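Local coordinates for protein amide synthase (Vibrio cholerae, PDB 1L5A) that probably forms an amide bond in the biosynthesis of vibriobactin, as a free-standing condensation enzyme of nonribosomal peptide synthesis, at residues A[313-316]-A[317-320]; A[180-183]-A[184-187]. All blocks are in the same frame, centred on the assembly; numbering follows the deposited sequence.

Contact 1: residues A[313-316]-A[317-320]; sequences IEQI and EQDQ
Asp319 folds back along the helix onto Gln315, one turn earlier, and the pair is tied by both backbone and side chain. With CG lying beside its own backbone N (chi1 -71°), the aspartate climbs toward the preceding turn. Its CB rests 3.3 Å from the carbonyl O of Ile316, its CG comes 3.4 Å from the carbonyl O of Gln315, and from there the two carboxylate oxygens part. OD1 accepts a hydrogen bond from Gln315 NE2 at 3.2 Å; the acceptor lies in the plane of the amide, but the amide nitrogen stands above the carboxylate plane. OD2 is hydrogen-bonded to the hydroxyl of Tyr311, just before the helix, so each carboxylate oxygen has its own partner. The bend of Gln315 at chi2 (61°) turns its amide back toward Asp319. The backbone joins the same two residues, Asp319 N donating to Gln315 O at 2.8 Å. On another side of the helix, Glu317 runs extended past the carbonyl O of Ile313, while its OE2 is held by the backbone N of Tyr328. Buried Ile316 offers the CG2 methyl of its beta-branch to the aliphatic CG of Gln320, 4.0 Å away, as apolar atoms suit a side turned toward helix 175-189. These i to i+4 bonds, ending with Gln320 N on Ile316 O, are those of a short alpha-helix at its C-terminal end, here in a condensation domain.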
loop_
_atom_site.group_PDB
_atom_site.type_symbol
_atom_site.label_atom_id
_atom_site.label_comp_id
_atom_site.label_asym_id
_atom_site.label_seq_id
_atom_site.Cartn_x
_atom_site.Cartn_y
_atom_site.Cartn_z
ATOM N N ILE A 313 2.402 20.498 -6.636
ATOM C CA ILE A 313 1.696 21.761 -6.527
ATOM C C ILE A 313 1.605 22.407 -7.911
ATOM O O ILE A 313 0.642 23.105 -8.216
ATOM C CB ILE A 313 2.417 22.720 -5.540
ATOM C CG1 ILE A 313 1.572 23.978 -5.321
ATOM C CG2 ILE A 313 3.801 23.094 -6.077
ATOM C CD1 ILE A 313 0.363 23.771 -4.436
ATOM N N GLU A 314 2.604 22.173 -8.757
ATOM C CA GLU A 314 2.579 22.740 -10.099
ATOM C C GLU A 314 1.374 22.172 -10.803
ATOM O O GLU A 314 0.702 22.866 -11.572
ATOM C CB GLU A 314 3.842 22.375 -10.896
ATOM C CG GLU A 314 5.147 22.980 -10.370
ATOM C CD GLU A 314 5.722 22.229 -9.177
ATOM O OE1 GLU A 314 5.218 21.122 -8.880
ATOM O OE2 GLU A 314 6.690 22.733 -8.553
ATOM N N GLN A 315 1.109 20.893 -10.529
ATOM C CA GLN A 315 -0.022 20.185 -11.127
ATOM C C GLN A 315 -1.303 20.797 -10.574
ATOM O O GLN A 315 -2.242 21.055 -11.320
ATOM C CB GLN A 315 0.033 18.686 -10.794
ATOM C CG GLN A 315 -1.083 17.877 -11.454
ATOM C CD GLN A 315 -0.998 17.986 -12.951
ATOM O OE1 GLN A 315 0.028 17.648 -13.548
ATOM N NE2 GLN A 315 -2.063 18.472 -13.575
ATOM N N ILE A 316 -1.333 21.019 -9.262
ATOM C CA ILE A 316 -2.488 21.641 -8.637
ATOM C C ILE A 316 -2.720 22.987 -9.346
ATOM O O ILE A 316 -3.838 23.281 -9.751
ATOM C CB ILE A 316 -2.273 21.894 -7.120
ATOM C CG1 ILE A 316 -2.125 20.567 -6.375
ATOM C CG2 ILE A 316 -3.448 22.662 -6.556
ATOM C CD1 ILE A 316 -2.052 20.716 -4.858
ATOM N N GLU A 317 -1.668 23.782 -9.525
ATOM C CA GLU A 317 -1.831 25.070 -10.199
ATOM C C GLU A 317 -2.609 24.864 -11.500
ATOM O O GLU A 317 -3.582 25.586 -11.767
ATOM C CB GLU A 317 -0.478 25.739 -10.508
ATOM C CG GLU A 317 0.359 26.134 -9.282
ATOM C CD GLU A 317 1.723 26.730 -9.655
ATOM O OE1 GLU A 317 2.299 26.328 -10.696
ATOM O OE2 GLU A 317 2.223 27.599 -8.903
ATOM N N GLN A 318 -2.190 23.888 -12.306
ATOM C CA GLN A 318 -2.879 23.616 -13.570
ATOM C C GLN A 318 -4.334 23.218 -13.326
ATOM O O GLN A 318 -5.239 23.678 -14.020
ATOM C CB GLN A 318 -2.201 22.486 -14.349
ATOM C CG GLN A 318 -0.925 22.852 -15.085
ATOM C CD GLN A 318 -0.442 21.711 -15.976
ATOM O OE1 GLN A 318 -1.167 21.285 -16.885
ATOM N NE2 GLN A 318 0.779 21.201 -15.715
ATOM N N ASP A 319 -4.547 22.355 -12.338
ATOM C CA ASP A 319 -5.883 21.884 -12.021
ATOM C C ASP A 319 -6.795 23.043 -11.640
ATOM O O ASP A 319 -7.983 23.038 -11.950
ATOM C CB ASP A 319 -5.841 20.866 -10.874
ATOM C CG ASP A 319 -5.236 19.526 -11.286
ATOM O OD1 ASP A 319 -4.891 19.323 -12.478
ATOM O OD2 ASP A 319 -5.103 18.660 -10.401
ATOM N N GLN A 320 -6.233 24.043 -10.975
ATOM C CA GLN A 320 -7.007 25.193 -10.540
ATOM C C GLN A 320 -7.135 26.267 -11.601
ATOM O O GLN A 320 -7.563 27.368 -11.298
ATOM C CB GLN A 320 -6.386 25.810 -9.296
ATOM C CG GLN A 320 -6.359 24.901 -8.119
ATOM C CD GLN A 320 -7.713 24.763 -7.487
ATOM O OE1 GLN A 320 -8.239 25.719 -6.912
ATOM N NE2 GLN A 320 -8.290 23.572 -7.583
#

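Contact 2: residues A[180-183]-A[184-187]; sequences DKQF and WQGY
Phe183 and Trp184 are neighbours in the chain, yet their rings meet as a T-shaped (edge-to-face) pair. The phenyl edge is directed at the indole, CE2 standing 3.7 Å above the centre of one face, with the two planes 87° apart. Different first torsions allow this: Phe183 has CG anti to its backbone N (chi1 168°), whereas Trp184 has CG anti to its carbonyl carbon (chi1 -69°), which swings the indole back under the phenyl edge. Trp184 CD1 also lies 3.3 Å from the carbonyl O of Asp180, which also accepts the backbone N-H of Trp184. One turn on, Tyr187 completes an aromatic cluster on a helix of the condensation domain; its ring is nearly parallel to that of Phe183 but slid aside, centroids 5.6 Å apart, so they barely overlap. Large flat residues suit this surface, which faces helix 291-307 and strand 277-282. The loop residue His308 stacks on Phe183 and accepts the indole N-H through its carbonyl O. Gln185 points elsewhere: its CB sits 3.2 Å from the carbonyl O of Lys181, and the extended chain carries NE2 to 4.2 Å from Lys181 CE, long flexible polar chains suiting a partly exposed flank.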
loop_
_atom_site.group_PDB
_atom_site.type_symbol
_atom_site.label_atom_id
_atom_site.label_comp_id
_atom_site.label_asym_id
_atom_site.label_seq_id
_atom_site.Cartn_x
_atom_site.Cartn_y
_atom_site.Cartn_z
ATOM N N ASP A 180 -5.364 11.673 -5.014
ATOM C CA ASP A 180 -4.681 12.884 -4.596
ATOM C C ASP A 180 -5.299 14.103 -5.282
ATOM O O ASP A 180 -5.694 15.054 -4.604
ATOM C CB ASP A 180 -3.167 12.789 -4.871
ATOM C CG ASP A 180 -2.443 11.875 -3.869
ATOM O OD1 ASP A 180 -2.984 11.633 -2.761
ATOM O OD2 ASP A 180 -1.322 11.417 -4.184
ATOM N N LYS A 181 -5.403 14.078 -6.610
ATOM C CA LYS A 181 -6.011 15.196 -7.322
ATOM C C LYS A 181 -7.368 15.494 -6.692
ATOM O O LYS A 181 -7.701 16.647 -6.402
ATOM C CB LYS A 181 -6.212 14.850 -8.788
ATOM C CG LYS A 181 -7.054 15.855 -9.534
ATOM C CD LYS A 181 -7.013 15.576 -11.015
ATOM C CE LYS A 181 -7.852 16.570 -11.783
ATOM N NZ LYS A 181 -7.600 16.432 -13.246
ATOM N N GLN A 182 -8.142 14.435 -6.484
ATOM C CA GLN A 182 -9.462 14.534 -5.877
ATOM C C GLN A 182 -9.379 15.347 -4.582
ATOM O O GLN A 182 -10.089 16.335 -4.401
ATOM C CB GLN A 182 -9.986 13.128 -5.568
ATOM C CG GLN A 182 -11.414 13.079 -5.061
ATOM C CD GLN A 182 -12.422 13.420 -6.148
ATOM O OE1 GLN A 182 -12.212 14.344 -6.944
ATOM N NE2 GLN A 182 -13.531 12.678 -6.181
ATOM N N PHE A 183 -8.475 14.934 -3.700
ATOM C CA PHE A 183 -8.301 15.578 -2.416
ATOM C C PHE A 183 -7.926 17.063 -2.447
ATOM O O PHE A 183 -8.512 17.859 -1.698
ATOM C CB PHE A 183 -7.273 14.806 -1.588
ATOM C CG PHE A 183 -6.808 15.539 -0.359
ATOM C CD1 PHE A 183 -7.467 15.387 0.846
ATOM C CD2 PHE A 183 -5.722 16.421 -0.426
ATOM C CE1 PHE A 183 -7.062 16.099 1.974
ATOM C CE2 PHE A 183 -5.310 17.137 0.686
ATOM C CZ PHE A 183 -5.984 16.978 1.895
ATOM N N TRP A 184 -6.955 17.445 -3.277
ATOM C CA TRP A 184 -6.564 18.851 -3.311
ATOM C C TRP A 184 -7.697 19.651 -3.905
ATOM O O TRP A 184 -7.970 20.763 -3.465
ATOM C CB TRP A 184 -5.263 19.082 -4.107
ATOM C CG TRP A 184 -4.077 18.525 -3.410
ATOM C CD1 TRP A 184 -3.458 17.338 -3.682
ATOM C CD2 TRP A 184 -3.475 19.022 -2.201
ATOM N NE1 TRP A 184 -2.526 17.056 -2.710
ATOM C CE2 TRP A 184 -2.512 18.070 -1.791
ATOM C CE3 TRP A 184 -3.664 20.172 -1.421
ATOM C CZ2 TRP A 184 -1.740 18.229 -0.639
ATOM C CZ3 TRP A 184 -2.894 20.335 -0.264
ATOM C CH2 TRP A 184 -1.942 19.366 0.112
ATOM N N GLN A 185 -8.373 19.072 -4.888
ATOM C CA GLN A 185 -9.502 19.743 -5.521
ATOM C C GLN A 185 -10.584 20.115 -4.483
ATOM O O GLN A 185 -11.108 21.228 -4.464
ATOM C CB GLN A 185 -10.098 18.822 -6.564
ATOM C CG GLN A 185 -11.018 19.482 -7.548
ATOM C CD GLN A 185 -11.545 18.471 -8.552
ATOM O OE1 GLN A 185 -12.407 17.644 -8.225
ATOM N NE2 GLN A 185 -11.006 18.509 -9.774
ATOM N N GLY A 186 -10.904 19.175 -3.605
ATOM C CA GLY A 186 -11.918 19.451 -2.618
ATOM C C GLY A 186 -11.440 20.371 -1.530
ATOM O O GLY A 186 -12.206 21.192 -1.035
ATOM N N TYR A 187 -10.171 20.227 -1.158
ATOM C CA TYR A 187 -9.554 21.030 -0.107
ATOM C C TYR A 187 -9.630 22.515 -0.432
ATOM O O TYR A 187 -9.986 23.332 0.423
ATOM C CB TYR A 187 -8.089 20.637 0.048
ATOM C CG TYR A 187 -7.430 21.165 1.305
ATOM C CD1 TYR A 187 -8.005 20.943 2.551
ATOM C CD2 TYR A 187 -6.194 21.814 1.256
ATOM C CE1 TYR A 187 -7.373 21.336 3.724
ATOM C CE2 TYR A 187 -5.545 22.222 2.437
ATOM C CZ TYR A 187 -6.145 21.971 3.664
ATOM O OH TYR A 187 -5.524 22.332 4.842
#

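Contact 2 comes first along the chain, on helix 175-189, and contact 1 follows more than a hundred residues later, on the short helix 313-319. Their centres are nonetheless only about 11 Å apart, on the same side of the chain's centre. The two helices touch directly: Ile316 CD1 packs against Trp184 CG at 3.3 Å, and Asp319 OD2 lies 3.5 Å from Lys181 CG. The loop between helices 291-307 and 313-319 serves both, His308 reaching contact 2 and Tyr311 touching residues of each. Sequence-distant parts of one condensation domain are thus joined by packing of Ile316 on Trp184, with Asp319 beside the aliphatic chain of Lys181.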